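Local coordinates for protein choline kinase (Cryptosporidium parvum, PDB 3MES) that probably phosphorylates choline, and perhaps ethanolamine, at the expense of ATP, and binds ADP and magnesium, at residues D125-I135 with I181-F192. Numbering follows the deposited sequence.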
loop_
_atom_site.group_PDB
_atom_site.type_symbol
_atom_site.label_atom_id
_atom_site.label_comp_id
_atom_site.label_asym_id
_atom_site.label_seq_id
_atom_site.Cartn_x
_atom_site.Cartn_y
_atom_site.Cartn_z
ATOM N N ASP B 125 -15.214 6.979 -22.572
ATOM C CA ASP B 125 -15.834 5.680 -22.370
ATOM C C ASP B 125 -15.034 4.848 -21.376
ATOM O O ASP B 125 -15.599 4.212 -20.488
ATOM C CB ASP B 125 -15.946 4.941 -23.705
ATOM C CG ASP B 125 -16.717 3.646 -23.591
ATOM O OD1 ASP B 125 -17.584 3.549 -22.695
ATOM O OD2 ASP B 125 -16.459 2.728 -24.398
ATOM N N VAL B 126 -13.712 4.860 -21.531
ATOM C CA VAL B 126 -12.826 4.100 -20.657
ATOM C C VAL B 126 -12.817 4.665 -19.239
ATOM O O VAL B 126 -12.872 3.918 -18.262
ATOM C CB VAL B 126 -11.383 4.075 -21.199
ATOM C CG1 VAL B 126 -10.427 3.555 -20.135
ATOM C CG2 VAL B 126 -11.301 3.234 -22.461
ATOM N N PHE B 127 -12.746 5.987 -19.128
ATOM C CA PHE B 127 -12.726 6.633 -17.822
ATOM C C PHE B 127 -13.975 6.319 -17.000
ATOM O O PHE B 127 -13.883 6.040 -15.804
ATOM C CB PHE B 127 -12.557 8.148 -17.962
ATOM C CG PHE B 127 -12.430 8.864 -16.647
ATOM C CD1 PHE B 127 -11.223 8.884 -15.968
ATOM C CD2 PHE B 127 -13.522 9.513 -16.085
ATOM C CE1 PHE B 127 -11.102 9.542 -14.753
ATOM C CE2 PHE B 127 -13.408 10.173 -14.872
ATOM C CZ PHE B 127 -12.196 10.187 -14.205
ATOM N N ARG B 128 -15.141 6.367 -17.639
ATOM C CA ARG B 128 -16.396 6.107 -16.934
ATOM C C ARG B 128 -16.428 4.707 -16.330
ATOM O O ARG B 128 -16.958 4.507 -15.238
ATOM C CB ARG B 128 -17.602 6.330 -17.851
ATOM C CG ARG B 128 -17.981 7.796 -18.015
ATOM C CD ARG B 128 -19.371 7.950 -18.612
ATOM N NE ARG B 128 -19.371 7.795 -20.062
ATOM C CZ ARG B 128 -19.588 8.788 -20.919
ATOM N NH1 ARG B 128 -19.571 8.555 -22.222
ATOM N NH2 ARG B 128 -19.828 10.014 -20.471
ATOM N N TYR B 129 -15.860 3.740 -17.043
ATOM C CA TYR B 129 -15.778 2.378 -16.536
ATOM C C TYR B 129 -14.864 2.317 -15.316
ATOM O O TYR B 129 -15.262 1.849 -14.248
ATOM C CB TYR B 129 -15.269 1.427 -17.620
ATOM C CG TYR B 129 -15.052 0.015 -17.126
ATOM C CD1 TYR B 129 -16.122 -0.761 -16.696
ATOM C CD2 TYR B 129 -13.781 -0.542 -17.089
ATOM C CE1 TYR B 129 -15.931 -2.050 -16.242
ATOM C CE2 TYR B 129 -13.580 -1.832 -16.638
ATOM C CZ TYR B 129 -14.659 -2.581 -16.214
ATOM O OH TYR B 129 -14.467 -3.867 -15.764
ATOM N N LEU B 130 -13.636 2.794 -15.487
ATOM C CA LEU B 130 -12.663 2.820 -14.406
ATOM C C LEU B 130 -13.231 3.541 -13.189
ATOM O O LEU B 130 -12.977 3.158 -12.045
ATOM C CB LEU B 130 -11.376 3.495 -14.874
ATOM C CG LEU B 130 -10.675 2.789 -16.038
ATOM C CD1 LEU B 130 -9.450 3.573 -16.489
ATOM C CD2 LEU B 130 -10.298 1.364 -15.647
ATOM N N SER B 131 -14.002 4.593 -13.446
ATOM C CA SER B 131 -14.658 5.334 -12.385
ATOM C C SER B 131 -15.679 4.440 -11.691
ATOM O O SER B 131 -15.798 4.455 -10.468
ATOM C CB SER B 131 -15.343 6.580 -12.954
ATOM O OG SER B 131 -15.864 7.404 -11.925
ATOM N N ASN B 132 -16.398 3.648 -12.482
ATOM C CA ASN B 132 -17.463 2.787 -11.965
ATOM C C ASN B 132 -16.988 1.588 -11.145
ATOM O O ASN B 132 -17.670 1.167 -10.211
ATOM C CB ASN B 132 -18.382 2.322 -13.098
ATOM C CG ASN B 132 -19.544 3.270 -13.331
ATOM O OD1 ASN B 132 -19.810 3.684 -14.461
ATOM N ND2 ASN B 132 -20.243 3.622 -12.255
ATOM N N ILE B 133 -15.832 1.031 -11.493
ATOM C CA ILE B 133 -15.258 -0.048 -10.689
ATOM C C ILE B 133 -14.314 0.514 -9.633
ATOM O O ILE B 133 -13.509 -0.212 -9.051
ATOM C CB ILE B 133 -14.536 -1.115 -11.541
ATOM C CG1 ILE B 133 -13.342 -0.507 -12.279
ATOM C CG2 ILE B 133 -15.507 -1.767 -12.512
ATOM C CD1 ILE B 133 -12.584 -1.507 -13.117
ATOM N N ASN B 134 -14.412 1.821 -9.411
ATOM C CA ASN B 134 -13.776 2.467 -8.266
ATOM C C ASN B 134 -12.254 2.563 -8.301
ATOM O O ASN B 134 -11.620 2.744 -7.263
ATOM C CB ASN B 134 -14.235 1.799 -6.971
ATOM C CG ASN B 134 -15.719 1.978 -6.730
ATOM O OD1 ASN B 134 -16.401 1.069 -6.255
ATOM N ND2 ASN B 134 -16.231 3.153 -7.074
ATOM N N ILE B 135 -11.670 2.452 -9.488
ATOM C CA ILE B 135 -10.237 2.672 -9.632
ATOM C C ILE B 135 -9.945 4.153 -9.869
ATOM O O ILE B 135 -9.189 4.771 -9.122
ATOM C CB ILE B 135 -9.635 1.827 -10.767
ATOM C CG1 ILE B 135 -9.566 0.357 -10.341
ATOM C CG2 ILE B 135 -8.253 2.347 -11.129
ATOM C CD1 ILE B 135 -9.063 -0.573 -11.423
ATOM N N ILE B 181 -7.951 -6.400 -14.548
ATOM C CA ILE B 181 -9.377 -6.166 -14.782
ATOM C C ILE B 181 -9.895 -6.771 -16.089
ATOM O O ILE B 181 -11.054 -7.178 -16.168
ATOM C CB ILE B 181 -9.737 -4.664 -14.740
ATOM C CG1 ILE B 181 -9.029 -3.910 -15.870
ATOM C CG2 ILE B 181 -9.404 -4.072 -13.376
ATOM C CD1 ILE B 181 -9.215 -2.408 -15.815
ATOM N N ASN B 182 -9.041 -6.833 -17.108
ATOM C CA ASN B 182 -9.466 -7.338 -18.412
ATOM C C ASN B 182 -9.540 -8.861 -18.470
ATOM O O ASN B 182 -9.932 -9.430 -19.489
ATOM C CB ASN B 182 -8.564 -6.810 -19.533
ATOM C CG ASN B 182 -7.168 -7.405 -19.490
ATOM O OD1 ASN B 182 -6.663 -7.911 -20.494
ATOM N ND2 ASN B 182 -6.539 -7.350 -18.322
ATOM N N SER B 183 -9.167 -9.526 -17.382
ATOM C CA SER B 183 -9.216 -10.986 -17.356
ATOM C C SER B 183 -9.926 -11.517 -16.119
ATOM O O SER B 183 -10.337 -12.672 -16.085
ATOM C CB SER B 183 -7.809 -11.585 -17.456
ATOM O OG SER B 183 -7.063 -11.343 -16.276
ATOM N N LYS B 184 -10.077 -10.672 -15.106
ATOM C CA LYS B 184 -10.715 -11.096 -13.866
ATOM C C LYS B 184 -11.972 -10.295 -13.538
ATOM O O LYS B 184 -12.364 -10.195 -12.375
ATOM C CB LYS B 184 -9.724 -11.028 -12.702
ATOM C CG LYS B 184 -8.548 -11.980 -12.844
ATOM C CD LYS B 184 -7.638 -11.917 -11.632
ATOM C CE LYS B 184 -6.548 -12.976 -11.705
ATOM N NZ LYS B 184 -5.607 -12.876 -10.555
ATOM N N ARG B 185 -12.606 -9.731 -14.560
ATOM C CA ARG B 185 -13.843 -8.980 -14.352
ATOM C C ARG B 185 -14.896 -9.302 -15.406
ATOM O O ARG B 185 -14.675 -9.117 -16.601
ATOM C CB ARG B 185 -13.575 -7.472 -14.319
ATOM C CG ARG B 185 -12.782 -7.007 -13.113
ATOM C CD ARG B 185 -12.935 -5.511 -12.902
ATOM N NE ARG B 185 -14.266 -5.164 -12.412
ATOM C CZ ARG B 185 -14.557 -4.952 -11.132
ATOM N NH1 ARG B 185 -13.606 -5.047 -10.213
ATOM N NH2 ARG B 185 -15.795 -4.641 -10.771
ATOM N N ALA B 186 -16.045 -9.783 -14.952
ATOM C CA ALA B 186 -17.133 -10.125 -15.857
ATOM C C ALA B 186 -17.708 -8.879 -16.526
ATOM O O ALA B 186 -18.221 -8.948 -17.641
ATOM C CB ALA B 186 -18.223 -10.891 -15.115
ATOM N N ASP B 187 -17.604 -7.741 -15.848
ATOM C CA ASP B 187 -18.196 -6.500 -16.343
ATOM C C ASP B 187 -17.247 -5.709 -17.236
ATOM O O ASP B 187 -17.539 -4.571 -17.604
ATOM C CB ASP B 187 -18.649 -5.623 -15.176
ATOM C CG ASP B 187 -17.500 -5.211 -14.283
ATOM O OD1 ASP B 187 -16.337 -5.473 -14.659
ATOM O OD2 ASP B 187 -17.756 -4.626 -13.209
ATOM N N PHE B 188 -16.111 -6.303 -17.583
ATOM C CA PHE B 188 -15.152 -5.616 -18.437
ATOM C C PHE B 188 -15.730 -5.404 -19.834
ATOM O O PHE B 188 -16.090 -6.362 -20.514
ATOM C CB PHE B 188 -13.826 -6.378 -18.507
ATOM C CG PHE B 188 -12.748 -5.642 -19.253
ATOM C CD1 PHE B 188 -12.112 -4.550 -18.681
ATOM C CD2 PHE B 188 -12.373 -6.035 -20.528
ATOM C CE1 PHE B 188 -11.122 -3.865 -19.364
ATOM C CE2 PHE B 188 -11.383 -5.356 -21.218
ATOM C CZ PHE B 188 -10.757 -4.269 -20.635
ATOM N N PRO B 189 -15.826 -4.138 -20.262
ATOM C CA PRO B 189 -16.390 -3.806 -21.565
ATOM C C PRO B 189 -15.733 -4.596 -22.695
ATOM O O PRO B 189 -14.514 -4.547 -22.865
ATOM C CB PRO B 189 -16.083 -2.315 -21.703
ATOM C CG PRO B 189 -16.047 -1.822 -20.301
ATOM C CD PRO B 189 -15.425 -2.936 -19.512
ATOM N N SER B 190 -16.548 -5.316 -23.458
ATOM C CA SER B 190 -16.053 -6.129 -24.558
ATOM C C SER B 190 -15.644 -5.253 -25.734
ATOM O O SER B 190 -14.824 -5.651 -26.563
ATOM C CB SER B 190 -17.125 -7.129 -24.997
ATOM O OG SER B 190 -16.725 -7.829 -26.162
ATOM N N ARG B 191 -16.213 -4.052 -25.786
ATOM C CA ARG B 191 -15.999 -3.141 -26.905
ATOM C C ARG B 191 -14.621 -2.490 -26.887
ATOM O O ARG B 191 -14.201 -1.891 -27.876
ATOM C CB ARG B 191 -17.091 -2.069 -26.932
ATOM C CG ARG B 191 -17.077 -1.135 -25.736
ATOM C CD ARG B 191 -18.392 -0.373 -25.624
ATOM N NE ARG B 191 -18.408 0.516 -24.468
ATOM C CZ ARG B 191 -18.645 0.116 -23.223
ATOM N NH1 ARG B 191 -18.885 -1.164 -22.970
ATOM N NH2 ARG B 191 -18.638 0.995 -22.231
ATOM N N PHE B 192 -13.921 -2.595 -25.763
ATOM C CA PHE B 192 -12.559 -2.083 -25.680
ATOM C C PHE B 192 -11.605 -2.990 -26.451
ATOM O O PHE B 192 -11.649 -4.214 -26.314
ATOM C CB PHE B 192 -12.102 -1.954 -24.226
ATOM C CG PHE B 192 -12.872 -0.935 -23.436
ATOM C CD1 PHE B 192 -13.369 0.202 -24.044
ATOM C CD2 PHE B 192 -13.075 -1.105 -22.077
ATOM C CE1 PHE B 192 -14.071 1.141 -23.317
ATOM C CE2 PHE B 192 -13.775 -0.166 -21.345
ATOM C CZ PHE B 192 -14.273 0.956 -21.965
#
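Tyr129 reaches from helix 120-132 into the loop 181-192, with Pro189 lying over one face of its ring. The proline CD sits above the ring centre, 3.3 Å from the centroid and 10° off the normal, a CH-pi contact. At the far end of the ring Tyr129 OH donates to Asp187 OD1 (2.7 Å), which it meets from above the carboxylate plane, the ring and carboxylate planes being almost perpendicular. That oxygen also accepts from Arg185 NE through its syn lone pair. Arg185 grips Asp187 side-on, its NH2 reaching OD2, and this pairing probably fixes the rotation of the carboxylate, whose OD1 lies at the edge of the tyrosine ring, in its plane. Ile133, the first residue to leave the helix, lays CB and CG2 over one face of the guanidinium, CG2 lying 3.4 Å from Arg185 NH2.

One turn before Tyr129, Asp125 meets a second side-on arginine. Arg191 NH2 binds Asp125 OD1 at 2.8 Å in a nearly straight bond, whereas NE reaches OD2 of the same carboxylate at a more bent 133°. The aspartate's CG stands anti to the backbone N (chi1 -174°), which presents both oxygens to Arg191. Beside it, Val126 CG2 makes a CH-pi contact over one face of the Phe192 ring, displaced toward its rim. Further along the helix, Ile181 CD1 touches Leu130 CD2 at 3.9 Å, while its CG2 lies against Ile133 and Ile135.

A Schellman motif ends the helix here. The contact joins the helix leading into strand 139-143 of the N-lobe sheet to the loop after helix 165-179, in the protein-kinase-like fold of choline/ethanolamine kinases.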